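Local coordinates for protein peptidoglycan D,D-transpeptidase PbpA (Mycobacterium tuberculosis, PDB 3UPP) that probably cross-links the peptides of cell-wall peptidoglycan as a serine D,D-transpeptidase, is acylated by beta-lactams and is probably needed to regulate cell length, at residues A[189-194]-A[313-318]; A[218-223]-A[253-258]; A[332-337]-A[355-360]. One frame throughout, in Å; residues are numbered along the deposited sequence.

Contact 1. Residues A[189-194]-A[313-318]; sequences YPPGST and VALTPL. With CEF (CEFOTAXIME, C3' cleaved, open, bound form), chain C.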
loop_
_atom_site.group_PDB
_atom_site.type_symbol
_atom_site.label_atom_id
_atom_site.label_comp_id
_atom_site.label_asym_id
_atom_site.label_seq_id
_atom_site.Cartn_x
_atom_site.Cartn_y
_atom_site.Cartn_z
ATOM N N TYR A 189 -3.296 -3.233 9.284
ATOM C CA TYR A 189 -2.325 -4.048 10.035
ATOM C C TYR A 189 -1.559 -3.165 11.011
ATOM O O TYR A 189 -1.292 -2.009 10.694
ATOM C CB TYR A 189 -1.299 -4.649 9.078
ATOM C CG TYR A 189 -1.856 -5.487 7.949
ATOM C CD1 TYR A 189 -2.067 -6.863 8.120
ATOM C CD2 TYR A 189 -2.135 -4.917 6.701
ATOM C CE1 TYR A 189 -2.549 -7.642 7.091
ATOM C CE2 TYR A 189 -2.622 -5.682 5.667
ATOM C CZ TYR A 189 -2.831 -7.049 5.863
ATOM O OH TYR A 189 -3.316 -7.831 4.835
ATOM N N PRO A 190 -1.164 -3.699 12.179
ATOM C CA PRO A 190 -0.244 -2.878 13.005
ATOM C C PRO A 190 1.039 -2.573 12.227
ATOM O O PRO A 190 1.608 -3.486 11.622
ATOM C CB PRO A 190 0.028 -3.747 14.239
ATOM C CG PRO A 190 -0.389 -5.121 13.847
ATOM C CD PRO A 190 -1.479 -4.990 12.814
ATOM N N PRO A 191 1.452 -1.284 12.181
ATOM C CA PRO A 191 2.639 -0.889 11.405
ATOM C C PRO A 191 3.965 -1.195 12.096
ATOM O O PRO A 191 5.013 -1.149 11.455
ATOM C CB PRO A 191 2.456 0.619 11.234
ATOM C CG PRO A 191 1.733 1.038 12.466
ATOM C CD PRO A 191 0.809 -0.119 12.824
ATOM N N GLY A 192 3.925 -1.494 13.390
ATOM C CA GLY A 192 5.141 -1.742 14.146
ATOM C C GLY A 192 6.112 -0.575 14.061
ATOM O O GLY A 192 5.719 0.596 14.135
ATOM N N SER A 193 7.384 -0.898 13.875
ATOM C CA SER A 193 8.459 0.088 13.953
ATOM C C SER A 193 8.393 1.158 12.892
ATOM O O SER A 193 8.943 2.237 13.096
ATOM C CB SER A 193 9.836 -0.586 13.926
ATOM O OG SER A 193 10.186 -1.074 15.208
ATOM N N THR A 194 7.730 0.887 11.771
ATOM C CA THR A 194 7.542 1.934 10.746
ATOM C C THR A 194 6.841 3.171 11.320
ATOM O O THR A 194 7.041 4.285 10.828
ATOM C CB THR A 194 6.786 1.427 9.471
ATOM O OG1 THR A 194 5.513 0.885 9.840
ATOM C CG2 THR A 194 7.604 0.357 8.740
ATOM N N VAL A 313 -2.994 0.832 16.821
ATOM C CA VAL A 313 -2.580 1.367 15.516
ATOM C C VAL A 313 -2.759 0.332 14.393
ATOM O O VAL A 313 -2.343 -0.825 14.507
ATOM C CB VAL A 313 -1.123 1.932 15.510
ATOM C CG1 VAL A 313 -0.846 2.713 14.222
ATOM C CG2 VAL A 313 -0.888 2.836 16.706
ATOM N N ALA A 314 -3.376 0.763 13.304
ATOM C CA ALA A 314 -3.725 -0.122 12.212
ATOM C C ALA A 314 -3.623 0.659 10.919
ATOM O O ALA A 314 -4.324 1.651 10.735
ATOM C CB ALA A 314 -5.150 -0.657 12.404
ATOM N N LEU A 315 -2.743 0.213 10.030
ATOM C CA LEU A 315 -2.568 0.859 8.743
ATOM C C LEU A 315 -2.821 -0.089 7.577
ATOM O O LEU A 315 -2.501 -1.274 7.652
ATOM C CB LEU A 315 -1.152 1.434 8.631
ATOM C CG LEU A 315 -0.868 2.899 9.039
ATOM C CD1 LEU A 315 -1.266 3.211 10.472
ATOM C CD2 LEU A 315 0.604 3.196 8.839
ATOM N N THR A 316 -3.432 0.430 6.520
ATOM C CA THR A 316 -3.385 -0.218 5.232
ATOM C C THR A 316 -1.962 -0.054 4.677
ATOM O O THR A 316 -1.266 0.911 4.997
ATOM C CB THR A 316 -4.404 0.386 4.211
ATOM O OG1 THR A 316 -4.020 1.714 3.875
ATOM C CG2 THR A 316 -5.836 0.364 4.732
ATOM N N PRO A 317 -1.502 -1.018 3.868
ATOM C CA PRO A 317 -0.274 -0.794 3.124
ATOM C C PRO A 317 -0.237 0.528 2.380
ATOM O O PRO A 317 0.800 1.185 2.383
ATOM C CB PRO A 317 -0.244 -1.976 2.163
ATOM C CG PRO A 317 -0.860 -3.055 2.981
ATOM C CD PRO A 317 -2.008 -2.385 3.673
ATOM N N LEU A 318 -1.347 0.923 1.768
ATOM C CA LEU A 318 -1.407 2.179 1.020
ATOM C C LEU A 318 -1.125 3.381 1.923
ATOM O O LEU A 318 -0.352 4.261 1.551
ATOM C CB LEU A 318 -2.756 2.326 0.295
ATOM C CG LEU A 318 -3.117 3.718 -0.277
ATOM C CD1 LEU A 318 -2.175 4.154 -1.386
ATOM C CD2 LEU A 318 -4.545 3.734 -0.780
HETATM S S1 CEF C . 13.119 -4.248 16.834
HETATM C C1 CEF C . 14.584 -3.790 15.854
HETATM C C2 CEF C . 14.357 -3.929 14.485
HETATM C C3 CEF C . 15.463 -4.293 13.717
HETATM C C4 CEF C . 13.103 -3.699 13.869
HETATM C C5 CEF C . 12.999 -3.429 12.498
HETATM O O1 CEF C . 13.632 -2.431 11.960
HETATM O O2 CEF C . 12.339 -4.232 11.717
HETATM N N1 CEF C . 11.998 -3.353 14.530
HETATM C C6 CEF C . 11.964 -3.139 15.971
HETATM C C7 CEF C . 10.534 -3.209 16.488
HETATM C C8 CEF C . 9.644 -2.239 15.714
HETATM O O3 CEF C . 8.441 -2.480 15.579
HETATM N N2 CEF C . 9.926 -4.550 16.459
HETATM C C9 CEF C . 9.702 -5.204 17.610
HETATM O O4 CEF C . 10.011 -4.767 18.715
HETATM C C10 CEF C . 9.011 -6.564 17.472
HETATM N N3 CEF C . 7.750 -6.738 17.936
HETATM O O5 CEF C . 6.990 -5.491 18.672
HETATM C C11 CEF C . 6.697 -4.382 17.790
HETATM C C12 CEF C . 9.653 -7.565 16.881
HETATM C C13 CEF C . 9.174 -8.814 16.886
HETATM S S2 CEF C . 10.290 -9.710 16.050
HETATM C C14 CEF C . 11.309 -8.515 15.730
HETATM N N4 CEF C . 12.447 -8.645 15.055
HETATM N N5 CEF C . 10.836 -7.382 16.250
#
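Y189 and L315 form a single antiparallel bridge in the penicillin-binding transpeptidase domain, just ahead of the serine of its SxxK motif. Two backbone hydrogen bonds close the pair: Y189 N gives to L315 O at 2.7 Å, and L315 N returns to Y189 O over the same length, almost straight at 177°. CA-H...O contacts extend the pairing on the V313 side, with A314 CA against Y189 O and P190 CA 3.3 Å from V313 O.

Apolar packing accompanies the bridge. P191 meets V313 at about a right angle, P191 CG lying 3.5 Å from V313 CG1, a methyl held anti to the backbone N (chi1 -169°), while P191 CB touches L315 CD2. The Y189 ring receives P317 at its edge, in plane, with Y189 CE2 3.9 Å from P317 CD; its OH is bonded to E432 and its ring packs edge-to-face with H411.

Beyond the bridge, T194 OG1 donates to P191 O, a side-chain bond that closes the turn carrying the nucleophile, and W413 NE1 bonds to P190 O. T316 caps the helix that starts at P317, its OG1 bonded to A319 N. S193, the nucleophile, is acylated here by opened cefotaxime, and K196 NZ is hydrogen-bonded to its OG. The joint between protein and drug is the 1.4 Å covalent bond from S193 OG to C8 of cefotaxime.

Contact 2. Residues A[218-223]-A[253-258]; sequences PTIPLP and CNTAFV. With CEF (CEFOTAXIME, C3' cleaved, open, bound form), chain C.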
loop_
_atom_site.group_PDB
_atom_site.type_symbol
_atom_site.label_atom_id
_atom_site.label_comp_id
_atom_site.label_asym_id
_atom_site.label_seq_id
_atom_site.Cartn_x
_atom_site.Cartn_y
_atom_site.Cartn_z
ATOM N N PRO A 218 17.415 -1.925 27.954
ATOM C CA PRO A 218 16.829 -3.019 27.182
ATOM C C PRO A 218 15.339 -3.206 27.483
ATOM O O PRO A 218 14.622 -3.883 26.746
ATOM C CB PRO A 218 17.621 -4.245 27.668
ATOM C CG PRO A 218 17.980 -3.925 29.049
ATOM C CD PRO A 218 18.276 -2.430 29.043
ATOM N N THR A 219 14.905 -2.582 28.568
ATOM C CA THR A 219 13.608 -2.804 29.154
ATOM C C THR A 219 13.086 -1.449 29.594
ATOM O O THR A 219 13.869 -0.563 29.982
ATOM C CB THR A 219 13.744 -3.778 30.350
ATOM O OG1 THR A 219 13.412 -5.104 29.916
ATOM C CG2 THR A 219 12.873 -3.375 31.572
ATOM N N ILE A 220 11.768 -1.288 29.509
ATOM C CA ILE A 220 11.098 -0.095 30.000
ATOM C C ILE A 220 9.737 -0.467 30.592
ATOM O O ILE A 220 8.938 -1.168 29.949
ATOM C CB ILE A 220 11.001 1.038 28.908
ATOM C CG1 ILE A 220 10.644 2.378 29.562
ATOM C CG2 ILE A 220 10.032 0.657 27.761
ATOM C CD1 ILE A 220 11.029 3.614 28.758
ATOM N N PRO A 221 9.479 -0.037 31.843
ATOM C CA PRO A 221 8.126 -0.234 32.380
ATOM C C PRO A 221 7.139 0.698 31.697
ATOM O O PRO A 221 7.505 1.811 31.318
ATOM C CB PRO A 221 8.267 0.130 33.860
ATOM C CG PRO A 221 9.475 1.016 33.929
ATOM C CD PRO A 221 10.387 0.607 32.809
ATOM N N LEU A 222 5.916 0.223 31.502
ATOM C CA LEU A 222 4.836 1.079 31.032
ATOM C C LEU A 222 4.223 1.758 32.243
ATOM O O LEU A 222 4.109 1.130 33.309
ATOM C CB LEU A 222 3.777 0.278 30.268
ATOM C CG LEU A 222 4.146 -0.179 28.853
ATOM C CD1 LEU A 222 3.093 -1.117 28.296
ATOM C CD2 LEU A 222 4.351 1.015 27.924
ATOM N N PRO A 223 3.863 3.051 32.104
ATOM C CA PRO A 223 3.261 3.773 33.221
ATOM C C PRO A 223 1.923 3.153 33.578
ATOM O O PRO A 223 1.191 2.709 32.690
ATOM C CB PRO A 223 3.091 5.188 32.668
ATOM C CG PRO A 223 4.094 5.274 31.548
ATOM C CD PRO A 223 4.021 3.926 30.929
ATOM N N CYS A 253 15.363 1.170 18.090
ATOM C CA CYS A 253 15.360 0.784 19.499
ATOM C C CYS A 253 14.021 1.101 20.145
ATOM O O CYS A 253 13.660 2.258 20.276
ATOM C CB CYS A 253 16.489 1.512 20.259
ATOM S SG CYS A 253 18.168 0.997 19.772
ATOM N N ASN A 254 13.314 0.065 20.581
ATOM C CA ASN A 254 11.974 0.204 21.135
ATOM C C ASN A 254 11.829 1.162 22.306
ATOM O O ASN A 254 11.019 2.076 22.246
ATOM C CB ASN A 254 11.417 -1.159 21.533
ATOM C CG ASN A 254 11.118 -2.034 20.343
ATOM O OD1 ASN A 254 10.998 -1.562 19.197
ATOM N ND2 ASN A 254 10.976 -3.326 20.604
ATOM N N THR A 255 12.599 0.931 23.365
ATOM C CA THR A 255 12.453 1.668 24.621
ATOM C C THR A 255 12.675 3.172 24.426
ATOM O O THR A 255 11.995 3.989 25.050
ATOM C CB THR A 255 13.396 1.111 25.724
ATOM O OG1 THR A 255 14.767 1.303 25.336
ATOM C CG2 THR A 255 13.134 -0.383 25.957
ATOM N N ALA A 256 13.609 3.518 23.541
ATOM C CA ALA A 256 13.866 4.898 23.151
ATOM C C ALA A 256 12.606 5.602 22.638
ATOM O O ALA A 256 12.394 6.781 22.918
ATOM C CB ALA A 256 14.972 4.953 22.094
ATOM N N PHE A 257 11.768 4.870 21.900
ATOM C CA PHE A 257 10.569 5.448 21.297
ATOM C C PHE A 257 9.347 5.375 22.174
ATOM O O PHE A 257 8.480 6.253 22.094
ATOM C CB PHE A 257 10.334 4.905 19.901
ATOM C CG PHE A 257 11.221 5.543 18.881
ATOM C CD1 PHE A 257 10.807 6.692 18.209
ATOM C CD2 PHE A 257 12.487 5.032 18.627
ATOM C CE1 PHE A 257 11.633 7.304 17.269
ATOM C CE2 PHE A 257 13.325 5.638 17.684
ATOM C CZ PHE A 257 12.902 6.777 17.007
ATOM N N VAL A 258 9.306 4.374 23.050
ATOM C CA VAL A 258 8.307 4.342 24.114
ATOM C C VAL A 258 8.445 5.610 24.942
ATOM O O VAL A 258 7.476 6.340 25.137
ATOM C CB VAL A 258 8.468 3.122 25.017
ATOM C CG1 VAL A 258 7.516 3.201 26.198
ATOM C CG2 VAL A 258 8.254 1.842 24.220
HETATM S S1 CEF C . 13.119 -4.248 16.834
HETATM C C1 CEF C . 14.584 -3.790 15.854
HETATM C C2 CEF C . 14.357 -3.929 14.485
HETATM C C3 CEF C . 15.463 -4.293 13.717
HETATM C C4 CEF C . 13.103 -3.699 13.869
HETATM C C5 CEF C . 12.999 -3.429 12.498
HETATM O O1 CEF C . 13.632 -2.431 11.960
HETATM O O2 CEF C . 12.339 -4.232 11.717
HETATM N N1 CEF C . 11.998 -3.353 14.530
HETATM C C6 CEF C . 11.964 -3.139 15.971
HETATM C C7 CEF C . 10.534 -3.209 16.488
HETATM C C8 CEF C . 9.644 -2.239 15.714
HETATM O O3 CEF C . 8.441 -2.480 15.579
HETATM N N2 CEF C . 9.926 -4.550 16.459
HETATM C C9 CEF C . 9.702 -5.204 17.610
HETATM O O4 CEF C . 10.011 -4.767 18.715
HETATM C C10 CEF C . 9.011 -6.564 17.472
HETATM N N3 CEF C . 7.750 -6.738 17.936
HETATM O O5 CEF C . 6.990 -5.491 18.672
HETATM C C11 CEF C . 6.697 -4.382 17.790
HETATM C C12 CEF C . 9.653 -7.565 16.881
HETATM C C13 CEF C . 9.174 -8.814 16.886
HETATM S S2 CEF C . 10.290 -9.710 16.050
HETATM C C14 CEF C . 11.309 -8.515 15.730
HETATM N N4 CEF C . 12.447 -8.645 15.055
HETATM N N5 CEF C . 10.836 -7.382 16.250
#
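A short strand, 219-221, packs on the first turn of helix 254-264 in the transpeptidase domain, beside the SxN-type motif (S252, C253, N254) that lines the active site of this family. Strand and helix segments run 28° from parallel, their axes coming within 8.2 Å, and no hydrogen bond joins them: the contact is apolar. I220 CG2 lies between the backbone N and the carbonyl carbon, since CG1 takes the position anti to N (chi1 -165°), and from there it meets both helix side chains, T255 CG2 at 3.7 Å and V258 CG1 at 3.9 Å. I220 and T255 run past one another, headed opposite ways, whereas I220 and V258 point end to end. L222 CD2 adds a looser touch on V258 CG1, 4.2 Å away. T255 turns its methyl to the strand and bonds OG1 to A217 O, just before P218.

N254 leaves the strand aside and serves the site. Its OD1 accepts from K196 NZ, and its ND2 is also bonded to E230 O, which together would fix the amide's rotation. N254 ND2 then donates to O4 of cefotaxime at 2.6 Å, with an angle of 163° at the hydrogen.

Contact 3. Residues A[332-337]-A[355-360]; sequences ITMRPY and RYQQRR. Unlike the reference sequence in segment 355-360: R355 (reference Gly).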
loop_
_atom_site.group_PDB
_atom_site.type_symbol
_atom_site.label_atom_id
_atom_site.label_comp_id
_atom_site.label_asym_id
_atom_site.label_seq_id
_atom_site.Cartn_x
_atom_site.Cartn_y
_atom_site.Cartn_z
ATOM N N ILE A 332 4.407 17.135 1.899
ATOM C CA ILE A 332 3.113 17.305 1.213
ATOM C C ILE A 332 2.524 15.993 0.649
ATOM O O ILE A 332 3.130 15.324 -0.201
ATOM C CB ILE A 332 3.189 18.399 0.098
ATOM C CG1 ILE A 332 3.331 19.793 0.733
ATOM C CG2 ILE A 332 1.963 18.327 -0.852
ATOM C CD1 ILE A 332 3.279 20.973 -0.261
ATOM N N THR A 333 1.327 15.663 1.134
ATOM C CA THR A 333 0.599 14.476 0.741
ATOM C C THR A 333 -0.209 14.784 -0.515
ATOM O O THR A 333 -1.076 15.652 -0.499
ATOM C CB THR A 333 -0.388 14.020 1.860
ATOM O OG1 THR A 333 0.294 13.905 3.114
ATOM C CG2 THR A 333 -1.068 12.684 1.514
ATOM N N MET A 334 0.081 14.065 -1.597
ATOM C CA MET A 334 -0.737 14.112 -2.794
ATOM C C MET A 334 -1.815 13.049 -2.653
ATOM O O MET A 334 -1.575 11.986 -2.103
ATOM C CB MET A 334 0.105 13.873 -4.049
ATOM C CG MET A 334 1.213 14.902 -4.280
ATOM S SD MET A 334 0.648 16.626 -4.251
ATOM C CE MET A 334 -0.116 16.770 -5.864
ATOM N N ARG A 335 -3.006 13.358 -3.139
ATOM C CA ARG A 335 -4.135 12.460 -3.087
ATOM C C ARG A 335 -3.856 11.310 -4.046
ATOM O O ARG A 335 -3.656 11.549 -5.242
ATOM C CB ARG A 335 -5.386 13.212 -3.525
ATOM C CG ARG A 335 -6.634 12.377 -3.556
ATOM C CD ARG A 335 -7.449 12.680 -4.786
ATOM N NE ARG A 335 -8.578 11.761 -4.894
ATOM C CZ ARG A 335 -9.863 12.073 -4.701
ATOM N NH1 ARG A 335 -10.239 13.313 -4.391
ATOM N NH2 ARG A 335 -10.782 11.120 -4.834
ATOM N N PRO A 336 -3.814 10.062 -3.524
ATOM C CA PRO A 336 -3.506 8.929 -4.379
ATOM C C PRO A 336 -4.655 8.591 -5.343
ATOM O O PRO A 336 -5.835 8.656 -4.971
ATOM C CB PRO A 336 -3.253 7.796 -3.387
ATOM C CG PRO A 336 -3.947 8.184 -2.162
ATOM C CD PRO A 336 -4.029 9.660 -2.121
ATOM N N TYR A 337 -4.301 8.259 -6.581
ATOM C CA TYR A 337 -5.291 7.879 -7.576
ATOM C C TYR A 337 -4.765 6.794 -8.479
ATOM O O TYR A 337 -3.551 6.735 -8.774
ATOM C CB TYR A 337 -5.746 9.081 -8.399
ATOM C CG TYR A 337 -4.679 9.740 -9.245
ATOM C CD1 TYR A 337 -4.665 9.565 -10.628
ATOM C CD2 TYR A 337 -3.693 10.565 -8.666
ATOM C CE1 TYR A 337 -3.704 10.183 -11.426
ATOM C CE2 TYR A 337 -2.718 11.184 -9.453
ATOM C CZ TYR A 337 -2.732 10.989 -10.832
ATOM O OH TYR A 337 -1.794 11.601 -11.630
ATOM N N ARG A 355 -3.372 15.907 -10.402
ATOM C CA ARG A 355 -2.834 15.876 -9.049
ATOM C C ARG A 355 -3.414 17.000 -8.179
ATOM O O ARG A 355 -3.667 18.104 -8.669
ATOM C CB ARG A 355 -1.298 15.943 -9.088
ATOM C CG ARG A 355 -0.686 17.012 -10.022
ATOM C CD ARG A 355 0.857 17.048 -9.943
ATOM N NE ARG A 355 1.456 17.514 -11.200
ATOM C CZ ARG A 355 2.756 17.761 -11.391
ATOM N NH1 ARG A 355 3.641 17.604 -10.409
ATOM N NH2 ARG A 355 3.178 18.180 -12.579
ATOM N N TYR A 356 -3.667 16.702 -6.906
ATOM C CA TYR A 356 -3.964 17.751 -5.924
ATOM C C TYR A 356 -3.421 17.449 -4.527
ATOM O O TYR A 356 -3.335 16.285 -4.113
ATOM C CB TYR A 356 -5.453 18.179 -5.935
ATOM C CG TYR A 356 -6.422 17.432 -5.037
ATOM C CD1 TYR A 356 -7.379 16.568 -5.586
ATOM C CD2 TYR A 356 -6.428 17.634 -3.649
ATOM C CE1 TYR A 356 -8.310 15.889 -4.767
ATOM C CE2 TYR A 356 -7.333 16.963 -2.815
ATOM C CZ TYR A 356 -8.278 16.087 -3.380
ATOM O OH TYR A 356 -9.183 15.421 -2.571
ATOM N N GLN A 357 -3.035 18.509 -3.822
ATOM C CA GLN A 357 -2.365 18.384 -2.533
ATOM C C GLN A 357 -3.379 18.281 -1.421
ATOM O O GLN A 357 -4.035 19.250 -1.068
ATOM C CB GLN A 357 -1.425 19.563 -2.291
ATOM C CG GLN A 357 -0.604 19.924 -3.505
ATOM C CD GLN A 357 0.410 20.997 -3.228
ATOM O OE1 GLN A 357 0.331 21.708 -2.218
ATOM N NE2 GLN A 357 1.382 21.129 -4.131
ATOM N N GLN A 358 -3.512 17.081 -0.883
ATOM C CA GLN A 358 -4.487 16.810 0.145
ATOM C C GLN A 358 -4.216 17.688 1.361
ATOM O O GLN A 358 -5.138 18.304 1.899
ATOM C CB GLN A 358 -4.436 15.331 0.505
ATOM C CG GLN A 358 -5.793 14.687 0.582
ATOM C CD GLN A 358 -5.749 13.202 0.303
ATOM O OE1 GLN A 358 -4.740 12.531 0.555
ATOM N NE2 GLN A 358 -6.851 12.671 -0.218
ATOM N N ARG A 359 -2.945 17.754 1.768
ATOM C CA ARG A 359 -2.516 18.534 2.931
ATOM C C ARG A 359 -1.001 18.535 3.126
ATOM O O ARG A 359 -0.262 17.824 2.430
ATOM C CB ARG A 359 -3.169 18.005 4.214
ATOM C CG ARG A 359 -2.678 16.636 4.649
ATOM C CD ARG A 359 -3.715 15.947 5.498
ATOM N NE ARG A 359 -4.049 14.648 4.918
ATOM C CZ ARG A 359 -5.130 13.934 5.216
ATOM N NH1 ARG A 359 -6.017 14.373 6.114
ATOM N NH2 ARG A 359 -5.313 12.768 4.613
ATOM N N ARG A 360 -0.563 19.337 4.096
ATOM C CA ARG A 360 0.810 19.324 4.579
ATOM C C ARG A 360 0.854 18.616 5.936
ATOM O O ARG A 360 0.234 19.075 6.905
ATOM C CB ARG A 360 1.359 20.751 4.680
ATOM C CG ARG A 360 2.772 20.803 5.204
ATOM C CD ARG A 360 3.426 22.152 5.034
ATOM N NE ARG A 360 3.942 22.397 3.681
ATOM C CZ ARG A 360 5.038 21.843 3.165
ATOM N NH1 ARG A 360 5.425 22.158 1.938
ATOM N NH2 ARG A 360 5.737 20.954 3.855
#
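The Y356 ring carries R335 CB over one face, a CH-pi contact 4.1 Å from the centroid and 12° off the normal, at the end of a two-stranded antiparallel ribbon, strands 332-334 and 357-360, that holds a beta bulge. The guanidinium of R335 stands 71° to that ring, with Y356 CZ at its edge; R335 NH1 gives Y356 OH a weak bond of 3.0 Å, while NH2 is held by P284 O. The R360 guanidinium takes I332 CG1 over one face, offset toward the rim; a bend at chi3 (-80°) folds it back over I332, and NH2 is bonded to G330 O. The Q358 side chain passes aslant across R335, its NE2 3.4 Å from R335 CG.

T333 N bonds to R359 O, Q358 N to T333 O at 2.9 Å, and R335 N to Y356 O. The bulge shifts the register by one between T333 and M334. I332, M334, Q357 and R360 share one face, T333 and R359 the other. Away from the active site, this surface ribbon lays T333, P336 and Q358 on E322 of helix 317-328, where T333 OG1 bonds to T326. M334 SD lies 3.6 Å from Q357 CG.

Going along the chain from the N terminus, the first segment met is 189-194, whose partner 313-318 comes more than a hundred residues later; contact 1 thus closes a long loop. Contact 2 lies wholly within that loop, joining 218-223 to 253-258. The two meet at the active site, where S193 OG and N254 OD1 stand 4.1 Å apart and both touch the bound cefotaxime. Contact 3 follows in series after helix 317-328, which starts in contact 1; its loop holds strands 339-343 and 349-352, which extend the mixed sheet from strand 104-107. L318 CD1 packs against P336 CB at 4.3 Å. Contacts 2 and 3 do not touch, their nearest atoms being about 19 Å apart.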